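Local coordinates for protein triggering receptor expressed on myeloid cells 1 (Mus musculus, PDB 1U9K) that amplifies inflammatory responses in innate and adaptive immunity as a cell-surface receptor that multimerizes on ligand activation and signals through the adapter TYROBP/DAP12, at residues Q32-R37 with V94-P99; L45-T50 with G63-K68; T55-V60 with H69-A74; T81-T86 with V109-T114. All blocks are in the same frame, centred on the assembly; numbering follows the deposited sequence.

This chain is the V-type immunoglobulin domain of the receptor, and the four contacts sample how such a sandwich is built. Interaction 1 pairs two strands within one sheet, interaction 2 packs side chains between the two sheets, interaction 3 ties the edge hairpin of the second sheet, and interaction 4 anchors a loop to the C-terminal strand. Interactions 1 and 2 have centres about 10 Å apart and meet at neighbouring strands, 32-37 and 45-49, joined by a probable hydrogen bond from Gln-32 NE2 to Thr-50 O (2.8 Å). Interactions 2 and 3 both use strand 65-70. Interactions 3 and 4 lie at opposite ends, centres about 25 Å apart. Interactions 1 and 4 bind zinc, through His-97 and Thr-114.

Interaction 1 (Q32-R37 with V94-P99); sequences QKAWQR and VIYHPP. With ZN (zinc ion), chain D.
Ala-34 and Val-94 form an antiparallel hydrogen-bonded pair, Ala-34 N giving to Val-94 O at 2.9 Å and Val-94 N to Ala-34 O at 2.8 Å, next to the non-hydrogen-bonded pair of Lys-33 and Ile-95. Further along, Tyr-96 N bonds to Gln-32 O from above the carbonyl plane, and one water links Gln-32 N to Tyr-96 O. Lys-33 and Ile-95 lie side by side, Lys-33 CG 3.7 Å from Ile-95 CD1, before the lysine bends off to give its amine to Ser-31 O and Tyr-28 O. That is the inner face of the sheet. These are strands C and F of the V-set fold, and their other face, carrying Ala-34, Val-94 and Tyr-96, is turned away from the second sheet, yet partly buried. There CG of Tyr-96 stands anti to the backbone N (chi1 -169°), which runs the ring alongside Gln-32. Gln-32 OE1 meets the ring edge in plane, 3.3 Å from Tyr-96 CD2, the amide turned 64° from the ring, while its NE2 is held by Thr-50 O. Pro-98 CD lies centrally over one ring face. A serine in place of Tyr-96 would probably leave Pro-98 and the Gln-32 amide without the ring they pack on. Gln-36 crosses Val-94 at about a right angle, its OE1 3.6 Å from Val-94 CG1 and bonded to Arg-92. Next in the chain, His-97 ND1 binds zinc at 2.3 Å.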
loop_
_atom_site.group_PDB
_atom_site.type_symbol
_atom_site.label_atom_id
_atom_site.label_comp_id
_atom_site.label_asym_id
_atom_site.label_seq_id
_atom_site.Cartn_x
_atom_site.Cartn_y
_atom_site.Cartn_z
ATOM N N GLN A 32 -3.152 -3.087 -11.907
ATOM C CA GLN A 32 -3.289 -2.056 -10.918
ATOM C C GLN A 32 -2.809 -2.555 -9.526
ATOM O O GLN A 32 -2.954 -3.752 -9.157
ATOM C CB GLN A 32 -4.762 -1.612 -10.855
ATOM C CG GLN A 32 -4.972 -0.317 -10.154
ATOM C CD GLN A 32 -6.377 0.235 -10.396
ATOM O OE1 GLN A 32 -7.331 -0.531 -10.495
ATOM N NE2 GLN A 32 -6.497 1.550 -10.503
ATOM N N LYS A 33 -2.270 -1.617 -8.764
ATOM C CA LYS A 33 -1.864 -1.858 -7.390
ATOM C C LYS A 33 -2.531 -0.882 -6.454
ATOM O O LYS A 33 -2.975 0.189 -6.846
ATOM C CB LYS A 33 -0.347 -1.837 -7.222
ATOM C CG LYS A 33 0.365 -2.917 -8.066
ATOM C CD LYS A 33 0.980 -2.345 -9.287
ATOM C CE LYS A 33 1.657 -3.405 -10.171
ATOM N NZ LYS A 33 1.844 -2.905 -11.508
ATOM N N ALA A 34 -2.635 -1.285 -5.189
ATOM C CA ALA A 34 -3.330 -0.497 -4.219
ATOM C C ALA A 34 -2.757 -0.688 -2.834
ATOM O O ALA A 34 -2.175 -1.731 -2.493
ATOM C CB ALA A 34 -4.764 -0.811 -4.208
ATOM N N TRP A 35 -2.981 0.332 -2.022
ATOM C CA TRP A 35 -2.770 0.286 -0.577
ATOM C C TRP A 35 -4.127 0.249 0.107
ATOM O O TRP A 35 -4.980 1.040 -0.223
ATOM C CB TRP A 35 -2.047 1.543 -0.157
ATOM C CG TRP A 35 -1.669 1.695 1.330
ATOM C CD1 TRP A 35 -2.015 2.741 2.118
ATOM C CD2 TRP A 35 -0.774 0.883 2.108
ATOM N NE1 TRP A 35 -1.431 2.626 3.345
ATOM C CE2 TRP A 35 -0.638 1.504 3.359
ATOM C CE3 TRP A 35 -0.027 -0.288 1.856
ATOM C CZ2 TRP A 35 0.153 0.994 4.355
ATOM C CZ3 TRP A 35 0.764 -0.802 2.851
ATOM C CH2 TRP A 35 0.847 -0.167 4.093
ATOM N N GLN A 36 -4.304 -0.682 1.039
ATOM C CA GLN A 36 -5.563 -0.922 1.722
ATOM C C GLN A 36 -5.385 -0.905 3.227
ATOM O O GLN A 36 -4.334 -1.261 3.741
ATOM C CB GLN A 36 -6.172 -2.273 1.353
ATOM C CG GLN A 36 -6.480 -2.393 -0.183
ATOM C CD GLN A 36 -7.294 -3.644 -0.489
ATOM O OE1 GLN A 36 -6.934 -4.716 -0.024
ATOM N NE2 GLN A 36 -8.390 -3.504 -1.225
ATOM N N ARG A 37 -6.397 -0.441 3.928
ATOM C CA ARG A 37 -6.485 -0.642 5.342
ATOM C C ARG A 37 -7.491 -1.774 5.592
ATOM O O ARG A 37 -8.437 -1.976 4.819
ATOM C CB ARG A 37 -6.901 0.637 6.015
ATOM C CG ARG A 37 -6.920 0.632 7.496
ATOM C CD ARG A 37 -7.147 2.030 8.039
ATOM N NE ARG A 37 -6.972 2.061 9.474
ATOM C CZ ARG A 37 -7.092 3.166 10.220
ATOM N NH1 ARG A 37 -7.376 4.340 9.662
ATOM N NH2 ARG A 37 -6.910 3.103 11.502
ATOM N N VAL A 94 -1.568 -4.494 -2.361
ATOM C CA VAL A 94 -2.185 -5.537 -3.140
ATOM C C VAL A 94 -2.137 -5.265 -4.625
ATOM O O VAL A 94 -2.010 -4.109 -5.086
ATOM C CB VAL A 94 -3.643 -5.715 -2.780
ATOM C CG1 VAL A 94 -3.814 -6.107 -1.309
ATOM C CG2 VAL A 94 -4.475 -4.463 -3.189
ATOM N N ILE A 95 -2.202 -6.352 -5.378
ATOM C CA ILE A 95 -2.686 -6.281 -6.770
ATOM C C ILE A 95 -4.199 -6.114 -6.660
ATOM O O ILE A 95 -4.882 -6.945 -6.045
ATOM C CB ILE A 95 -2.332 -7.500 -7.569
ATOM C CG1 ILE A 95 -0.825 -7.793 -7.527
ATOM C CG2 ILE A 95 -2.874 -7.350 -9.055
ATOM C CD1 ILE A 95 0.054 -6.646 -8.017
ATOM N N TYR A 96 -4.691 -5.046 -7.280
ATOM C CA TYR A 96 -6.050 -4.611 -7.257
ATOM C C TYR A 96 -6.761 -4.845 -8.583
ATOM O O TYR A 96 -6.398 -4.277 -9.636
ATOM C CB TYR A 96 -6.079 -3.161 -6.883
ATOM C CG TYR A 96 -7.449 -2.583 -6.561
ATOM C CD1 TYR A 96 -8.114 -2.893 -5.377
ATOM C CD2 TYR A 96 -8.036 -1.670 -7.433
ATOM C CE1 TYR A 96 -9.359 -2.347 -5.091
ATOM C CE2 TYR A 96 -9.280 -1.116 -7.168
ATOM C CZ TYR A 96 -9.922 -1.441 -5.982
ATOM O OH TYR A 96 -11.142 -0.891 -5.744
ATOM N N HIS A 97 -7.753 -5.723 -8.534
ATOM C CA HIS A 97 -8.494 -6.137 -9.729
ATOM C C HIS A 97 -9.907 -6.588 -9.381
ATOM O O HIS A 97 -10.259 -7.741 -9.597
ATOM C CB HIS A 97 -7.747 -7.252 -10.461
ATOM C CG HIS A 97 -7.279 -8.403 -9.536
ATOM N ND1 HIS A 97 -6.423 -9.397 -9.959
ATOM C CD2 HIS A 97 -7.567 -8.678 -8.243
ATOM C CE1 HIS A 97 -6.202 -10.236 -8.964
ATOM N NE2 HIS A 97 -6.883 -9.822 -7.912
ATOM N N PRO A 98 -10.740 -5.685 -8.874
ATOM C CA PRO A 98 -12.086 -6.080 -8.476
ATOM C C PRO A 98 -12.943 -6.414 -9.719
ATOM O O PRO A 98 -12.700 -5.844 -10.785
ATOM C CB PRO A 98 -12.631 -4.859 -7.728
ATOM C CG PRO A 98 -11.873 -3.715 -8.257
ATOM C CD PRO A 98 -10.486 -4.250 -8.676
ATOM N N PRO A 99 -13.918 -7.299 -9.608
ATOM C CA PRO A 99 -14.299 -7.955 -8.359
ATOM C C PRO A 99 -13.457 -9.174 -7.955
ATOM O O PRO A 99 -13.833 -9.811 -6.986
ATOM C CB PRO A 99 -15.750 -8.363 -8.613
ATOM C CG PRO A 99 -15.826 -8.573 -10.088
ATOM C CD PRO A 99 -14.799 -7.656 -10.692
HETATM ZN ZN ZN D . -5.253 -9.310 -11.917
HETATM O O HOH W 1 -5.301 -4.953 -12.122
#

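Interaction 2 (L45-T50 with G63-K68); sequences LTLVVT and GKFTLK
Leu-47 and Val-48 reach across the core to Phe-65 and Leu-67, joining the two sheets of the immunoglobulin V-set sandwich: strand C' (45-49) on one side, strand D (65-68 in this segment) on the other. The strand axes come within 7.5 Å at an angle of 44°, so the contact is made by side chains that meet between the two sheets and not by backbone pairing. The aromatic part belongs to Phe-65. Leu-47 CB stands over the middle of its ring, 4.2 Å from the centroid and 11° off the normal, a CH-pi contact; CD1 of the same leucine lies just outside the rim, 3.5 Å from Phe-65 CE2. On the opposite face lies CG of the adjoining Lys-64, whose amine forms a salt bridge with Asp-87, a link from the start of strand D to the E-F loop that resembles the salt bridge common in V domains. The remaining contacts are apolar, partly with backbone. Val-48 CG1 rests 3.9 Å from Phe-65 CB, and its side chain slides past Leu-67 in the opposite direction, with Val-60 and Met-62 of strand 58-62 also against it. In Thr-50 the hydroxyl is turned to Lys-33 N (chi1 59°), and this presents its methyl to Leu-67. One atom gathers the rest: Leu-67 CD2 lies 3.7 Å from Val-49 C, 3.8 Å from Thr-50 N and 3.9 Å from Thr-50 CG2.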
loop_
_atom_site.group_PDB
_atom_site.type_symbol
_atom_site.label_atom_id
_atom_site.label_comp_id
_atom_site.label_asym_id
_atom_site.label_seq_id
_atom_site.Cartn_x
_atom_site.Cartn_y
_atom_site.Cartn_z
ATOM N N LEU A 45 -10.571 -1.220 3.057
ATOM C CA LEU A 45 -10.687 0.150 2.538
ATOM C C LEU A 45 -9.524 0.395 1.632
ATOM O O LEU A 45 -8.374 0.337 2.044
ATOM C CB LEU A 45 -10.571 1.167 3.646
ATOM C CG LEU A 45 -11.654 1.191 4.693
ATOM C CD1 LEU A 45 -11.204 2.129 5.846
ATOM C CD2 LEU A 45 -12.999 1.615 4.094
ATOM N N THR A 46 -9.828 0.687 0.386
ATOM C CA THR A 46 -8.832 1.016 -0.592
ATOM C C THR A 46 -8.512 2.498 -0.486
ATOM O O THR A 46 -9.359 3.324 -0.686
ATOM C CB THR A 46 -9.380 0.641 -1.952
ATOM O OG1 THR A 46 -9.534 -0.796 -1.951
ATOM C CG2 THR A 46 -8.364 0.934 -3.064
ATOM N N LEU A 47 -7.265 2.801 -0.184
ATOM C CA LEU A 47 -6.861 4.124 0.204
ATOM C C LEU A 47 -6.281 4.895 -0.994
ATOM O O LEU A 47 -6.454 6.053 -1.070
ATOM C CB LEU A 47 -5.848 4.038 1.317
ATOM C CG LEU A 47 -6.455 3.489 2.604
ATOM C CD1 LEU A 47 -5.375 3.282 3.584
ATOM C CD2 LEU A 47 -7.431 4.464 3.077
ATOM N N VAL A 48 -5.559 4.211 -1.884
ATOM C CA VAL A 48 -4.879 4.849 -3.003
ATOM C C VAL A 48 -4.554 3.747 -3.985
ATOM O O VAL A 48 -4.234 2.657 -3.582
ATOM C CB VAL A 48 -3.637 5.665 -2.531
ATOM C CG1 VAL A 48 -2.630 4.810 -1.782
ATOM C CG2 VAL A 48 -2.979 6.428 -3.728
ATOM N N VAL A 49 -4.694 4.058 -5.254
ATOM C CA VAL A 49 -4.454 3.112 -6.335
ATOM C C VAL A 49 -3.562 3.698 -7.395
ATOM O O VAL A 49 -3.504 4.907 -7.526
ATOM C CB VAL A 49 -5.770 2.675 -7.004
ATOM C CG1 VAL A 49 -6.655 1.940 -6.008
ATOM C CG2 VAL A 49 -6.495 3.877 -7.588
ATOM N N THR A 50 -2.836 2.854 -8.127
ATOM C CA THR A 50 -2.112 3.332 -9.283
ATOM C C THR A 50 -3.051 3.604 -10.422
ATOM O O THR A 50 -4.227 3.208 -10.404
ATOM C CB THR A 50 -1.013 2.360 -9.733
ATOM O OG1 THR A 50 -1.576 1.082 -10.061
ATOM C CG2 THR A 50 -0.038 2.073 -8.637
ATOM N N GLY A 63 -4.374 12.525 -0.466
ATOM C CA GLY A 63 -4.345 12.965 0.928
ATOM C C GLY A 63 -2.938 12.784 1.498
ATOM O O GLY A 63 -1.978 13.275 0.917
ATOM N N LYS A 64 -2.806 12.062 2.609
ATOM C CA LYS A 64 -1.477 11.790 3.196
ATOM C C LYS A 64 -0.787 10.577 2.602
ATOM O O LYS A 64 0.274 10.142 3.111
ATOM C CB LYS A 64 -1.588 11.570 4.699
ATOM C CG LYS A 64 -2.116 10.230 5.125
ATOM C CD LYS A 64 -2.070 10.001 6.667
ATOM C CE LYS A 64 -2.881 11.056 7.493
ATOM N NZ LYS A 64 -2.654 10.852 8.979
ATOM N N PHE A 65 -1.410 9.975 1.601
ATOM C CA PHE A 65 -0.871 8.754 1.004
ATOM C C PHE A 65 -0.125 9.111 -0.298
ATOM O O PHE A 65 -0.573 9.964 -1.059
ATOM C CB PHE A 65 -1.984 7.759 0.692
ATOM C CG PHE A 65 -2.803 7.399 1.871
ATOM C CD1 PHE A 65 -3.916 8.109 2.191
ATOM C CD2 PHE A 65 -2.454 6.326 2.659
ATOM C CE1 PHE A 65 -4.661 7.802 3.295
ATOM C CE2 PHE A 65 -3.207 6.016 3.757
ATOM C CZ PHE A 65 -4.299 6.779 4.083
ATOM N N THR A 66 1.008 8.453 -0.503
ATOM C CA THR A 66 1.722 8.511 -1.748
ATOM C C THR A 66 2.061 7.081 -2.130
ATOM O O THR A 66 2.528 6.301 -1.324
ATOM C CB THR A 66 3.014 9.343 -1.582
ATOM O OG1 THR A 66 2.652 10.700 -1.336
ATOM C CG2 THR A 66 3.816 9.388 -2.890
ATOM N N LEU A 67 1.783 6.714 -3.378
ATOM C CA LEU A 67 2.174 5.437 -3.917
ATOM C C LEU A 67 3.126 5.665 -5.016
ATOM O O LEU A 67 2.823 6.385 -5.992
ATOM C CB LEU A 67 0.940 4.796 -4.474
ATOM C CG LEU A 67 0.721 3.335 -4.592
ATOM C CD1 LEU A 67 1.016 2.669 -3.283
ATOM C CD2 LEU A 67 -0.782 3.162 -5.002
ATOM N N LYS A 68 4.296 5.075 -4.922
ATOM C CA LYS A 68 5.251 5.178 -6.009
ATOM C C LYS A 68 5.250 3.830 -6.663
ATOM O O LYS A 68 5.446 2.813 -6.000
ATOM C CB LYS A 68 6.611 5.541 -5.491
ATOM C CG LYS A 68 6.843 6.983 -5.144
ATOM C CD LYS A 68 8.284 7.085 -4.587
ATOM C CE LYS A 68 8.852 8.536 -4.582
ATOM N NZ LYS A 68 8.262 9.138 -3.346
#

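Interaction 3 (T55-V60 with H69-A74); sequences TRPSEV and HDPSEA
His-69 turns the edge of its imidazole to Arg-56, whose carbonyl oxygen lies near the ring plane only 2.9 Å from His-69 CD2, a tight CH-to-oxygen approach. The ring gets there because CG is anti to the backbone N (chi1 174°), which points its edge at the backbone of residues 55-56; Thr-55 C also lies near the plane, beside NE2. Pro-71 covers part of one imidazole face, its CD offset toward the rim, and the ring of Phe-23 meets the histidine with planes only about 15° apart. An alanine at His-69 would probably open a gap between Phe-23, Pro-71 and the Arg-56 carbonyl, and leave the loop at residues 55-56 less firmly placed. The backbone beneath belongs to the hairpin of strands 58-62 and 65-70, the outer edge of the second sheet of the immunoglobulin sandwich. Its end is closed by the hydrogen-bonded pair Ser-58 and His-69: Ser-58 N gives to a lone pair of His-69 O in the carbonyl plane at 3.1 Å, and His-69 N returns a bond of 2.8 Å to Ser-58 O. Ser-58 OG stands 3.3 Å from His-69 CB, oblique to the ring. The two prolines cross at about a right angle, Pro-57 CD 4.0 Å from Pro-71 CG. Pro-71, which opens a short 3-10 turn, also sets CG 3.6 Å from Thr-55 O.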
loop_
_atom_site.group_PDB
_atom_site.type_symbol
_atom_site.label_atom_id
_atom_site.label_comp_id
_atom_site.label_asym_id
_atom_site.label_seq_id
_atom_site.Cartn_x
_atom_site.Cartn_y
_atom_site.Cartn_z
ATOM N N THR A 55 1.549 -0.257 -16.620
ATOM C CA THR A 55 2.956 -0.637 -16.784
ATOM C C THR A 55 3.952 0.555 -16.582
ATOM O O THR A 55 5.157 0.342 -16.462
ATOM C CB THR A 55 3.214 -1.178 -18.185
ATOM O OG1 THR A 55 2.760 -0.222 -19.163
ATOM C CG2 THR A 55 2.430 -2.443 -18.497
ATOM N N ARG A 56 3.448 1.787 -16.543
ATOM C CA ARG A 56 4.313 2.945 -16.552
ATOM C C ARG A 56 4.702 3.350 -15.133
ATOM O O ARG A 56 3.916 3.241 -14.270
ATOM C CB ARG A 56 3.646 4.089 -17.324
ATOM C CG ARG A 56 3.510 3.763 -18.789
ATOM C CD ARG A 56 4.811 3.307 -19.540
ATOM N NE ARG A 56 5.952 4.149 -19.154
ATOM C CZ ARG A 56 7.118 4.219 -19.771
ATOM N NH1 ARG A 56 7.356 3.486 -20.857
ATOM N NH2 ARG A 56 8.054 5.037 -19.280
ATOM N N PRO A 57 5.945 3.766 -14.905
ATOM C CA PRO A 57 6.316 4.324 -13.589
ATOM C C PRO A 57 5.419 5.517 -13.248
ATOM O O PRO A 57 5.066 6.282 -14.141
ATOM C CB PRO A 57 7.729 4.827 -13.811
ATOM C CG PRO A 57 8.232 4.171 -14.962
ATOM C CD PRO A 57 7.084 3.740 -15.830
ATOM N N SER A 58 4.989 5.622 -12.006
ATOM C CA SER A 58 4.068 6.686 -11.616
ATOM C C SER A 58 4.219 6.959 -10.147
ATOM O O SER A 58 4.772 6.168 -9.419
ATOM C CB SER A 58 2.590 6.264 -11.866
ATOM O OG SER A 58 2.242 5.067 -11.136
ATOM N N GLU A 59 3.726 8.117 -9.754
ATOM C CA GLU A 59 3.588 8.444 -8.374
ATOM C C GLU A 59 2.284 9.172 -8.180
ATOM O O GLU A 59 2.052 10.156 -8.842
ATOM C CB GLU A 59 4.804 9.233 -7.886
ATOM C CG GLU A 59 4.487 10.654 -7.452
ATOM C CD GLU A 59 5.735 11.480 -7.207
ATOM O OE1 GLU A 59 6.847 10.940 -7.377
ATOM O OE2 GLU A 59 5.599 12.666 -6.845
ATOM N N VAL A 60 1.419 8.642 -7.339
ATOM C CA VAL A 60 0.107 9.224 -7.123
ATOM C C VAL A 60 -0.007 9.666 -5.661
ATOM O O VAL A 60 0.458 8.935 -4.747
ATOM C CB VAL A 60 -1.026 8.208 -7.470
ATOM C CG1 VAL A 60 -0.729 6.899 -7.005
ATOM C CG2 VAL A 60 -2.391 8.650 -6.854
ATOM N N HIS A 69 4.944 3.810 -7.935
ATOM C CA HIS A 69 5.024 2.619 -8.765
ATOM C C HIS A 69 6.340 2.629 -9.510
ATOM O O HIS A 69 6.522 3.386 -10.471
ATOM C CB HIS A 69 3.822 2.540 -9.706
ATOM C CG HIS A 69 3.897 1.371 -10.720
ATOM N ND1 HIS A 69 3.777 0.051 -10.344
ATOM C CD2 HIS A 69 4.077 1.368 -12.061
ATOM C CE1 HIS A 69 3.881 -0.717 -11.412
ATOM N NE2 HIS A 69 4.063 0.056 -12.466
ATOM N N ASP A 70 7.246 1.729 -9.115
ATOM C CA ASP A 70 8.580 1.694 -9.630
ATOM C C ASP A 70 8.880 0.357 -10.279
ATOM O O ASP A 70 9.654 -0.418 -9.765
ATOM C CB ASP A 70 9.532 1.989 -8.472
ATOM C CG ASP A 70 10.921 2.367 -8.899
ATOM O OD1 ASP A 70 11.395 2.099 -10.048
ATOM O OD2 ASP A 70 11.655 2.903 -8.062
ATOM N N PRO A 71 8.348 0.112 -11.466
ATOM C CA PRO A 71 8.546 -1.194 -12.102
ATOM C C PRO A 71 9.968 -1.445 -12.484
ATOM O O PRO A 71 10.358 -2.634 -12.580
ATOM C CB PRO A 71 7.591 -1.152 -13.359
ATOM C CG PRO A 71 7.395 0.365 -13.614
ATOM C CD PRO A 71 7.513 1.020 -12.285
ATOM N N SER A 72 10.771 -0.392 -12.728
ATOM C CA SER A 72 12.187 -0.569 -12.920
ATOM C C SER A 72 12.865 -1.342 -11.786
ATOM O O SER A 72 13.829 -2.006 -12.038
ATOM C CB SER A 72 12.903 0.782 -13.018
ATOM O OG SER A 72 14.246 0.521 -13.395
ATOM N N GLU A 73 12.328 -1.265 -10.582
ATOM C CA GLU A 73 12.865 -1.970 -9.398
ATOM C C GLU A 73 11.912 -3.087 -8.935
ATOM O O GLU A 73 12.099 -3.643 -7.872
ATOM C CB GLU A 73 13.114 -0.989 -8.230
ATOM C CG GLU A 73 14.205 0.063 -8.404
ATOM C CD GLU A 73 14.318 1.055 -7.215
ATOM O OE1 GLU A 73 13.589 0.951 -6.205
ATOM O OE2 GLU A 73 15.010 2.022 -7.271
ATOM N N ALA A 74 10.876 -3.356 -9.724
ATOM C CA ALA A 74 9.810 -4.297 -9.409
ATOM C C ALA A 74 9.279 -4.016 -8.005
ATOM O O ALA A 74 9.182 -4.912 -7.172
ATOM C CB ALA A 74 10.331 -5.719 -9.515
#

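Interaction 4 (T81-T86 with V109-T114); sequences TDLQVT and VRLVVT. With ZN (zinc ion), chain C.
Val-113 packs its whole side chain against the backbone at Gln-84, with CB and CG1 each 3.5 Å from Gln-84 O and CG2 hardly farther. With CG1 anti to the backbone N (chi1 -178°), both methyls lie close to that oxygen, and CG2 also comes to 4.0 Å from Leu-83 CB. In Leu-83 chi2 of 166° extends CD1 away from CA, and the contact with Leu-111 falls to the folded-back branch, CD2, 3.9 Å from Leu-111 CD2; in Leu-111 the touching CD2 is the extended branch, with CD1 bent (chi2 64°). The leucines cross at a slant, and Leu-17 of strand 17-22 packs against both. This is the E-F loop of the V-set fold lying against strand G, just ahead of the Asp-X-Gly-X-Tyr-X-Cys signature that begins at Asp-87 and ends at the disulfide cysteine Cys-93. Asp-87 takes a hydrogen bond from Gln-84 N, while Ser-88 OG is bonded to both Val-85 O and Val-113 N, so a single hydroxyl ties loop and strand. Gln-84 folds back on its loop, giving NE2 to Asp-82 O at 3.2 Å from well above the carbonyl plane; Lys-64 shares that oxygen. Val-85 lies at the exposed end, where both methyls approach Val-113 O, CG1 at 3.4 Å, and CG2 also reaches Thr-114 C at 3.7 Å. The carboxylate beyond ends this fragment, not the full receptor, and its Thr-114 OXT binds zinc at 2.0 Å together with Glu-13, which also touches Val-85 and Val-113.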
loop_
_atom_site.group_PDB
_atom_site.type_symbol
_atom_site.label_atom_id
_atom_site.label_comp_id
_atom_site.label_asym_id
_atom_site.label_seq_id
_atom_site.Cartn_x
_atom_site.Cartn_y
_atom_site.Cartn_z
ATOM N N THR A 81 2.188 10.223 5.409
ATOM C CA THR A 81 2.865 11.292 6.072
ATOM C C THR A 81 2.035 11.753 7.245
ATOM O O THR A 81 0.850 11.482 7.330
ATOM C CB THR A 81 3.092 12.453 5.145
ATOM O OG1 THR A 81 1.850 12.789 4.477
ATOM C CG2 THR A 81 4.067 12.057 4.027
ATOM N N ASP A 82 2.711 12.406 8.169
ATOM C CA ASP A 82 2.080 13.050 9.313
ATOM C C ASP A 82 1.177 12.045 10.018
ATOM O O ASP A 82 -0.008 12.265 10.188
ATOM C CB ASP A 82 1.276 14.274 8.884
ATOM C CG ASP A 82 0.971 15.192 10.061
ATOM O OD1 ASP A 82 1.721 15.124 11.093
ATOM O OD2 ASP A 82 -0.015 15.980 10.071
ATOM N N LEU A 83 1.746 10.908 10.398
ATOM C CA LEU A 83 0.972 9.863 11.050
ATOM C C LEU A 83 0.292 10.336 12.312
ATOM O O LEU A 83 0.841 11.094 13.088
ATOM C CB LEU A 83 1.872 8.677 11.422
ATOM C CG LEU A 83 2.399 7.864 10.258
ATOM C CD1 LEU A 83 3.531 6.947 10.736
ATOM C CD2 LEU A 83 1.297 7.126 9.609
ATOM N N GLN A 84 -0.923 9.866 12.515
ATOM C CA GLN A 84 -1.661 10.113 13.731
ATOM C C GLN A 84 -1.894 8.817 14.463
ATOM O O GLN A 84 -1.892 7.752 13.854
ATOM C CB GLN A 84 -3.014 10.755 13.390
ATOM C CG GLN A 84 -2.914 12.064 12.587
ATOM C CD GLN A 84 -2.167 13.157 13.342
ATOM O OE1 GLN A 84 -2.383 13.330 14.523
ATOM N NE2 GLN A 84 -1.265 13.874 12.665
ATOM N N VAL A 85 -2.138 8.909 15.769
ATOM C CA VAL A 85 -2.365 7.705 16.548
ATOM C C VAL A 85 -3.555 6.894 15.971
ATOM O O VAL A 85 -3.500 5.677 15.939
ATOM C CB VAL A 85 -2.586 7.986 18.052
ATOM C CG1 VAL A 85 -2.926 6.671 18.794
ATOM C CG2 VAL A 85 -1.357 8.637 18.691
ATOM N N THR A 86 -4.593 7.578 15.502
ATOM C CA THR A 86 -5.742 6.927 14.859
ATOM C C THR A 86 -5.470 6.269 13.515
ATOM O O THR A 86 -6.359 5.606 13.011
ATOM C CB THR A 86 -6.928 7.932 14.633
ATOM O OG1 THR A 86 -6.456 9.069 13.905
ATOM C CG2 THR A 86 -7.434 8.501 15.907
ATOM N N VAL A 109 1.064 -5.148 7.169
ATOM C CA VAL A 109 1.784 -4.184 7.957
ATOM C C VAL A 109 0.892 -3.804 9.099
ATOM O O VAL A 109 -0.147 -3.251 8.864
ATOM C CB VAL A 109 2.016 -2.884 7.094
ATOM C CG1 VAL A 109 2.621 -1.849 7.898
ATOM C CG2 VAL A 109 2.894 -3.207 5.871
ATOM N N ARG A 110 1.296 -4.092 10.321
ATOM C CA ARG A 110 0.597 -3.676 11.535
ATOM C C ARG A 110 1.279 -2.365 11.957
ATOM O O ARG A 110 2.386 -2.381 12.490
ATOM C CB ARG A 110 0.694 -4.728 12.641
ATOM C CG ARG A 110 0.070 -4.300 14.006
ATOM C CD ARG A 110 -1.426 -4.059 13.990
ATOM N NE ARG A 110 -2.061 -5.334 13.714
ATOM C CZ ARG A 110 -3.351 -5.537 13.585
ATOM N NH1 ARG A 110 -4.225 -4.560 13.767
ATOM N NH2 ARG A 110 -3.769 -6.740 13.289
ATOM N N LEU A 111 0.626 -1.261 11.666
ATOM C CA LEU A 111 1.095 0.064 12.029
ATOM C C LEU A 111 0.605 0.434 13.417
ATOM O O LEU A 111 -0.596 0.419 13.692
ATOM C CB LEU A 111 0.633 1.091 11.003
ATOM C CG LEU A 111 0.894 2.571 11.262
ATOM C CD1 LEU A 111 2.417 2.780 11.277
ATOM C CD2 LEU A 111 0.208 3.431 10.231
ATOM N N VAL A 112 1.553 0.718 14.285
ATOM C CA VAL A 112 1.270 1.202 15.654
ATOM C C VAL A 112 1.909 2.562 15.821
ATOM O O VAL A 112 3.103 2.681 15.843
ATOM C CB VAL A 112 1.787 0.243 16.719
ATOM C CG1 VAL A 112 1.409 0.700 18.127
ATOM C CG2 VAL A 112 1.221 -1.135 16.457
ATOM N N VAL A 113 1.069 3.590 15.914
ATOM C CA VAL A 113 1.502 4.956 16.059
ATOM C C VAL A 113 1.185 5.436 17.457
ATOM O O VAL A 113 0.057 5.318 17.902
ATOM C CB VAL A 113 0.774 5.919 15.059
ATOM C CG1 VAL A 113 1.297 7.331 15.223
ATOM C CG2 VAL A 113 0.915 5.442 13.627
ATOM N N THR A 114 2.168 6.013 18.140
ATOM C CA THR A 114 1.924 6.505 19.506
ATOM C C THR A 114 2.148 8.009 19.667
ATOM O O THR A 114 2.721 8.720 18.763
ATOM C CB THR A 114 2.819 5.739 20.503
ATOM O OG1 THR A 114 4.179 6.008 20.199
ATOM C CG2 THR A 114 2.745 4.207 20.298
ATOM O OXT THR A 114 1.775 8.486 20.792
HETATM ZN ZN ZN C . 2.197 10.413 20.838
#